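Local coordinates for DNA ligase (Archaeoglobus fulgidus, PDB 3GDE), which probably seals nicks in double-stranded DNA, using ATP and magnesium, during DNA replication, recombination and repair, at residues Tyr91-Leu94 with Gly95-Ala98; Lys119-Glu122 with Thr123-Ile127; Arg138-Met141 with Leu142-Leu146. All coordinates share one frame; numbering follows the deposited sequence.

Interaction 1. Residues Tyr91-Leu94 with Gly95-Ala98; sequences YGDL and GLVA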
# COMPACT_ATOMS: atom_id res chain seq x y z
N TYR A 91 -21.12 -15.70 -10.42
CA TYR A 91 -19.78 -16.27 -10.51
C TYR A 91 -18.86 -15.86 -9.35
O TYR A 91 -17.88 -16.55 -9.07
CB TYR A 91 -19.13 -15.94 -11.86
CG TYR A 91 -19.72 -16.67 -13.05
CD1 TYR A 91 -20.79 -16.13 -13.76
CD2 TYR A 91 -19.21 -17.91 -13.46
CE1 TYR A 91 -21.34 -16.79 -14.85
CE2 TYR A 91 -19.77 -18.59 -14.56
CZ TYR A 91 -20.83 -18.01 -15.25
OH TYR A 91 -21.39 -18.66 -16.34
N GLY A 92 -19.16 -14.73 -8.71
CA GLY A 92 -18.37 -14.25 -7.57
C GLY A 92 -17.09 -13.50 -7.97
O GLY A 92 -16.31 -13.10 -7.11
N ASP A 93 -16.90 -13.30 -9.27
CA ASP A 93 -15.69 -12.68 -9.79
C ASP A 93 -15.96 -12.13 -11.18
O ASP A 93 -16.53 -12.83 -12.01
CB ASP A 93 -14.56 -13.72 -9.86
CG ASP A 93 -13.26 -13.12 -10.32
OD1 ASP A 93 -12.58 -12.46 -9.51
OD2 ASP A 93 -12.90 -13.31 -11.50
N LEU A 94 -15.56 -10.88 -11.43
CA LEU A 94 -15.76 -10.28 -12.74
C LEU A 94 -14.86 -10.91 -13.80
O LEU A 94 -15.23 -10.93 -14.99
CB LEU A 94 -15.57 -8.76 -12.70
CG LEU A 94 -16.15 -7.95 -13.88
CD1 LEU A 94 -17.69 -8.05 -14.00
CD2 LEU A 94 -15.73 -6.51 -13.79
N GLY A 95 -13.70 -11.43 -13.38
CA GLY A 95 -12.79 -12.14 -14.27
C GLY A 95 -13.47 -13.35 -14.90
O GLY A 95 -13.41 -13.53 -16.12
N LEU A 96 -14.13 -14.15 -14.07
CA LEU A 96 -14.85 -15.34 -14.54
C LEU A 96 -16.05 -14.98 -15.42
O LEU A 96 -16.42 -15.74 -16.31
CB LEU A 96 -15.28 -16.21 -13.35
CG LEU A 96 -14.18 -16.85 -12.50
CD1 LEU A 96 -14.77 -17.56 -11.30
CD2 LEU A 96 -13.31 -17.81 -13.32
N VAL A 97 -16.64 -13.82 -15.16
CA VAL A 97 -17.71 -13.32 -16.00
C VAL A 97 -17.18 -12.89 -17.37
O VAL A 97 -17.77 -13.23 -18.40
CB VAL A 97 -18.47 -12.15 -15.34
CG1 VAL A 97 -19.48 -11.53 -16.31
CG2 VAL A 97 -19.16 -12.63 -14.07
N ALA A 98 -16.09 -12.12 -17.38
CA ALA A 98 -15.45 -11.71 -18.63
C ALA A 98 -15.09 -12.93 -19.48
O ALA A 98 -15.41 -12.97 -20.67
CB ALA A 98 -14.23 -10.84 -18.35

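Interaction 2. Residues Lys119-Glu122 with Thr123-Ile127; sequences KVRE and TFDEI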
# COMPACT_ATOMS: atom_id res chain seq x y z
N LYS A 119 1.33 -5.26 -26.06
CA LYS A 119 0.09 -4.54 -26.37
C LYS A 119 -0.74 -4.19 -25.12
O LYS A 119 -1.29 -3.09 -25.04
CB LYS A 119 -0.78 -5.31 -27.37
CG LYS A 119 -1.78 -4.40 -28.10
CD LYS A 119 -3.12 -5.06 -28.30
CE LYS A 119 -3.65 -4.76 -29.71
NZ LYS A 119 -3.18 -5.82 -30.69
N VAL A 120 -0.84 -5.12 -24.18
CA VAL A 120 -1.52 -4.86 -22.90
C VAL A 120 -0.88 -3.68 -22.17
O VAL A 120 -1.56 -2.75 -21.74
CB VAL A 120 -1.54 -6.11 -21.97
CG1 VAL A 120 -2.05 -5.75 -20.59
CG2 VAL A 120 -2.42 -7.20 -22.57
N ARG A 121 0.44 -3.72 -22.05
CA ARG A 121 1.22 -2.64 -21.46
C ARG A 121 0.99 -1.29 -22.16
O ARG A 121 0.79 -0.29 -21.49
CB ARG A 121 2.69 -3.00 -21.52
CG ARG A 121 3.61 -1.92 -21.01
CD ARG A 121 3.85 -2.17 -19.55
NE ARG A 121 3.17 -1.20 -18.71
CZ ARG A 121 2.99 -1.33 -17.41
NH1 ARG A 121 3.40 -2.41 -16.76
NH2 ARG A 121 2.36 -0.37 -16.75
N GLU A 122 1.02 -1.29 -23.50
CA GLU A 122 0.85 -0.06 -24.29
C GLU A 122 -0.54 0.54 -24.12
O GLU A 122 -0.68 1.74 -23.92
CB GLU A 122 1.11 -0.30 -25.79
CG GLU A 122 2.42 -1.02 -26.12
CD GLU A 122 3.65 -0.12 -26.20
OE1 GLU A 122 4.69 -0.63 -26.69
OE2 GLU A 122 3.60 1.07 -25.77
N THR A 123 -1.56 -0.32 -24.21
CA THR A 123 -2.96 0.08 -24.01
C THR A 123 -3.19 0.65 -22.61
O THR A 123 -3.85 1.68 -22.45
CB THR A 123 -3.90 -1.12 -24.26
OG1 THR A 123 -3.54 -1.73 -25.51
CG2 THR A 123 -5.36 -0.67 -24.29
N PHE A 124 -2.62 -0.02 -21.60
CA PHE A 124 -2.63 0.47 -20.20
C PHE A 124 -1.97 1.84 -20.03
O PHE A 124 -2.54 2.72 -19.37
CB PHE A 124 -1.99 -0.54 -19.24
CG PHE A 124 -2.87 -1.71 -18.89
CD1 PHE A 124 -2.39 -2.75 -18.11
CD2 PHE A 124 -4.18 -1.79 -19.36
CE1 PHE A 124 -3.20 -3.84 -17.77
CE2 PHE A 124 -4.99 -2.88 -19.03
CZ PHE A 124 -4.50 -3.90 -18.23
N ASP A 125 -0.79 2.02 -20.63
CA ASP A 125 -0.08 3.30 -20.56
C ASP A 125 -0.88 4.44 -21.20
O ASP A 125 -0.90 5.55 -20.67
CB ASP A 125 1.33 3.20 -21.15
CG ASP A 125 2.30 2.41 -20.25
OD1 ASP A 125 1.92 1.98 -19.14
OD2 ASP A 125 3.46 2.22 -20.66
N GLU A 126 -1.55 4.16 -22.32
CA GLU A 126 -2.46 5.15 -22.91
C GLU A 126 -3.65 5.46 -22.00
O GLU A 126 -3.95 6.63 -21.77
CB GLU A 126 -2.97 4.73 -24.29
CG GLU A 126 -3.95 5.80 -24.78
CD GLU A 126 -4.45 5.63 -26.19
OE1 GLU A 126 -5.22 6.52 -26.61
OE2 GLU A 126 -4.10 4.63 -26.87
N ILE A 127 -4.32 4.43 -21.49
CA ILE A 127 -5.43 4.60 -20.56
C ILE A 127 -5.06 5.47 -19.36
O ILE A 127 -5.79 6.40 -19.04
CB ILE A 127 -6.03 3.22 -20.11
CG1 ILE A 127 -6.83 2.58 -21.25
CG2 ILE A 127 -6.92 3.41 -18.90
CD1 ILE A 127 -7.13 1.07 -21.07
O HOH W 1 4.00 1.09 -23.08

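Interaction 3. Residues Arg138-Met141 with Leu142-Leu146; sequences RKIM and LLTGL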
# COMPACT_ATOMS: atom_id res chain seq x y z
N ARG A 138 -13.32 7.23 -23.98
CA ARG A 138 -12.18 6.66 -24.71
C ARG A 138 -11.57 5.46 -23.97
O ARG A 138 -11.24 4.44 -24.59
CB ARG A 138 -11.11 7.70 -25.02
CG ARG A 138 -9.92 7.08 -25.71
CD ARG A 138 -8.79 8.04 -25.90
NE ARG A 138 -8.93 8.66 -27.19
CZ ARG A 138 -8.16 8.43 -28.24
NH1 ARG A 138 -7.12 7.60 -28.17
NH2 ARG A 138 -8.44 9.07 -29.36
N LYS A 139 -11.44 5.58 -22.65
CA LYS A 139 -10.99 4.46 -21.83
C LYS A 139 -11.85 3.22 -22.06
O LYS A 139 -11.33 2.13 -22.23
CB LYS A 139 -11.01 4.82 -20.35
CG LYS A 139 -9.90 5.74 -19.93
CD LYS A 139 -9.88 5.84 -18.43
CE LYS A 139 -9.29 7.15 -17.99
NZ LYS A 139 -9.18 7.15 -16.51
N ILE A 140 -13.16 3.40 -22.10
CA ILE A 140 -14.07 2.31 -22.40
C ILE A 140 -13.80 1.75 -23.81
O ILE A 140 -13.77 0.54 -24.00
CB ILE A 140 -15.56 2.74 -22.21
CG1 ILE A 140 -15.83 3.04 -20.72
CG2 ILE A 140 -16.52 1.67 -22.74
CD1 ILE A 140 -17.08 3.92 -20.44
N MET A 141 -13.56 2.63 -24.78
CA MET A 141 -13.27 2.19 -26.14
C MET A 141 -11.96 1.41 -26.24
O MET A 141 -11.89 0.42 -26.96
CB MET A 141 -13.30 3.37 -27.12
CG MET A 141 -14.70 3.98 -27.31
SD MET A 141 -15.99 2.71 -27.41
CE MET A 141 -15.54 1.96 -28.98
N LEU A 142 -10.94 1.84 -25.50
CA LEU A 142 -9.66 1.13 -25.43
C LEU A 142 -9.76 -0.24 -24.77
O LEU A 142 -9.21 -1.22 -25.27
CB LEU A 142 -8.60 1.98 -24.74
CG LEU A 142 -8.07 3.17 -25.55
CD1 LEU A 142 -7.26 4.11 -24.66
CD2 LEU A 142 -7.26 2.70 -26.77
N LEU A 143 -10.47 -0.31 -23.65
CA LEU A 143 -10.77 -1.58 -23.00
C LEU A 143 -11.60 -2.51 -23.88
O LEU A 143 -11.35 -3.71 -23.91
CB LEU A 143 -11.52 -1.34 -21.68
CG LEU A 143 -10.80 -0.63 -20.54
CD1 LEU A 143 -11.82 -0.18 -19.49
CD2 LEU A 143 -9.69 -1.51 -19.92
N THR A 144 -12.61 -1.96 -24.56
CA THR A 144 -13.46 -2.66 -25.54
C THR A 144 -12.65 -3.26 -26.70
O THR A 144 -12.94 -4.38 -27.15
CB THR A 144 -14.53 -1.70 -26.13
OG1 THR A 144 -15.42 -1.28 -25.10
CG2 THR A 144 -15.35 -2.35 -27.27
N GLY A 145 -11.65 -2.53 -27.17
CA GLY A 145 -10.76 -3.02 -28.20
C GLY A 145 -9.93 -4.19 -27.72
O GLY A 145 -9.65 -5.11 -28.49
N LEU A 146 -9.55 -4.15 -26.45
CA LEU A 146 -8.72 -5.19 -25.85
C LEU A 146 -9.53 -6.47 -25.62
O LEU A 146 -9.07 -7.58 -25.94
CB LEU A 146 -8.14 -4.67 -24.53
CG LEU A 146 -6.69 -4.95 -24.15
CD1 LEU A 146 -5.69 -4.52 -25.25
CD2 LEU A 146 -6.36 -4.26 -22.83

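Interaction 1. Residues Tyr91-Leu94 with Gly95-Ala98
Leu96 and Val97, in the first turn of helix 94-108, meet the N-cap residue Asp93 and Tyr91, while Leu94 opens the helix. The carbonyl of Leu94 receives the N-H of Ala98, with Leu94 O 2.8 Å from Ala98 N and a nearly straight 166° at the hydrogen, while its side chain turns the other way, among Ile66, Leu69, Tyr70, Ile88 and Leu163. The backbone N of Leu96 donates to the N-cap side chain: Leu96 N lies 3.0 Å from Asp93 OD2, on the anti lone pair of that oxygen. Asp93 is brought there with CG anti to its own N (chi1 -177°). Leu96 also sets its CB 4.1 Å from Tyr91 CB. With CG1 anti to the backbone N (chi1 173°), Val97 has its other methyl, CG2, beside that N and 3.9 Å from Tyr91 CD1, met obliquely; Val97 N makes a weak bond to Asp93 O. Gly92, with positive phi, makes the bend out of helix 81-91. Asp93 OD2 further forms a salt bridge with Arg160. A single buried carboxylate oxygen thus serves both an N-H at the helix start and an arginine, and its negative charge would probably be stabilised by both.

Interaction 2. Residues Lys119-Glu122 with Thr123-Ile127
Thr123 turns its hydroxyl back onto the preceding turn, and Lys119 O takes two bonds from this one residue. Thr123 OG1 is 2.7 Å and Thr123 N 2.9 Å from Lys119 O, and they arrive from opposite faces of the carbonyl plane; OG1 reaches back because it lies beside the backbone N, anti to the carbonyl carbon (chi1 -49°). On the buried side, Val120 CG1 sits over one face of the Phe124 ring, 3.9 Å from its centroid and offset toward the rim, a CH-pi contact. With an alanine at Phe124 the ring face under Val120 CG1 is gone, which would probably open a gap toward Leu161 and Ile162. Further round, Arg121 NE and Arg121 NH2 each lie 3.4 Å from Asp125 OD1, a weakly bonded salt bridge at the guanidinium edge, with the guanidinium and carboxylate planes 44° apart. A water donates to both Glu122 OE2 and Asp125 OD2, linking two carboxylates of like charge. Outside, Val53 O and Asp44 hold the Arg121 guanidinium, and Tyr54 OH bonds Asp125 OD1. The i to i+4 spacing marks an alpha helix, amphipathic through an apolar flank beside a charged one, in the helical N-terminal DNA-binding domain of ATP-dependent ligases.

Interaction 3. Residues Arg138-Met141 with Leu142-Leu146
Thr144 and Ile140 supply the side-chain hydrogen bond of this turn. Thr144 OG1 stands 2.7 Å from Ile140 O, well above the carbonyl plane (43° out of it), while Thr144 N reaches the same oxygen at 2.8 Å from the other face. With chi1 at -64°, OG1 points back along the helix to the carbonyl one turn earlier, and that carbonyl oxygen is therefore gripped twice by one residue. Asn75 OD1 is a second hydrogen-bonding partner of this hydroxyl, and the two acceptors probably share its one proton.

Backbone bonds complete the polar part, each joining residues four apart. Leu142 N pairs with Arg138 O, Leu143 N with Lys139 O at 3.0 Å and close to straight (172°), and Gly145 N with Met141 O with more bend at the hydrogen.

Van der Waals contacts are sparser. Their carbon-to-carbon pair is Leu142 CD1 and Arg138 CG, 4.1 Å apart; the arginine stem crosses the leucine at this point, while its guanidinium goes on to a salt bridge with Glu126. Ile140 CG2 comes 3.9 Å from Thr144 OG1, a methyl flanking the hydroxyl. Leu143 leans over the carbonyl beneath it, CG 3.3 Å from Lys139 O.

The turn belongs to helix 135-149, which packs against helices 117-129 and 66-77. Leu142, Leu143 and Leu146 face helix 117-129, whereas Ile140 and Thr144 meet helix 66-77 through Leu68, Ala72, Asn75 and Val76. Lys139 NZ, reaching past the helix, bonds the carbonyl of Gly63, in the loop before helix 66-77.

In the fold
Interactions 2 and 3 are neighbours in space as well as in sequence, with centres 10 Å apart on consecutive helices. Glu126 OE1 and Arg138 NH1, 2.7 Å apart, make a salt bridge between them, and Leu146 CD1 packs 3.5 Å from Thr123 OG1, beside the hydroxyl bonded back to Lys119. Interaction 1 stands apart: its centre is 19 Å from that of interaction 3 and 22 Å from that of interaction 2, with nearest atoms about 9 Å and 12 Å away. Helix 66-77 lies against both Leu94 of interaction 1 and Thr144 of interaction 3, giving them a common neighbour. All three lie in the N-terminal helical part, away from Lys252, the predicted adenylated lysine.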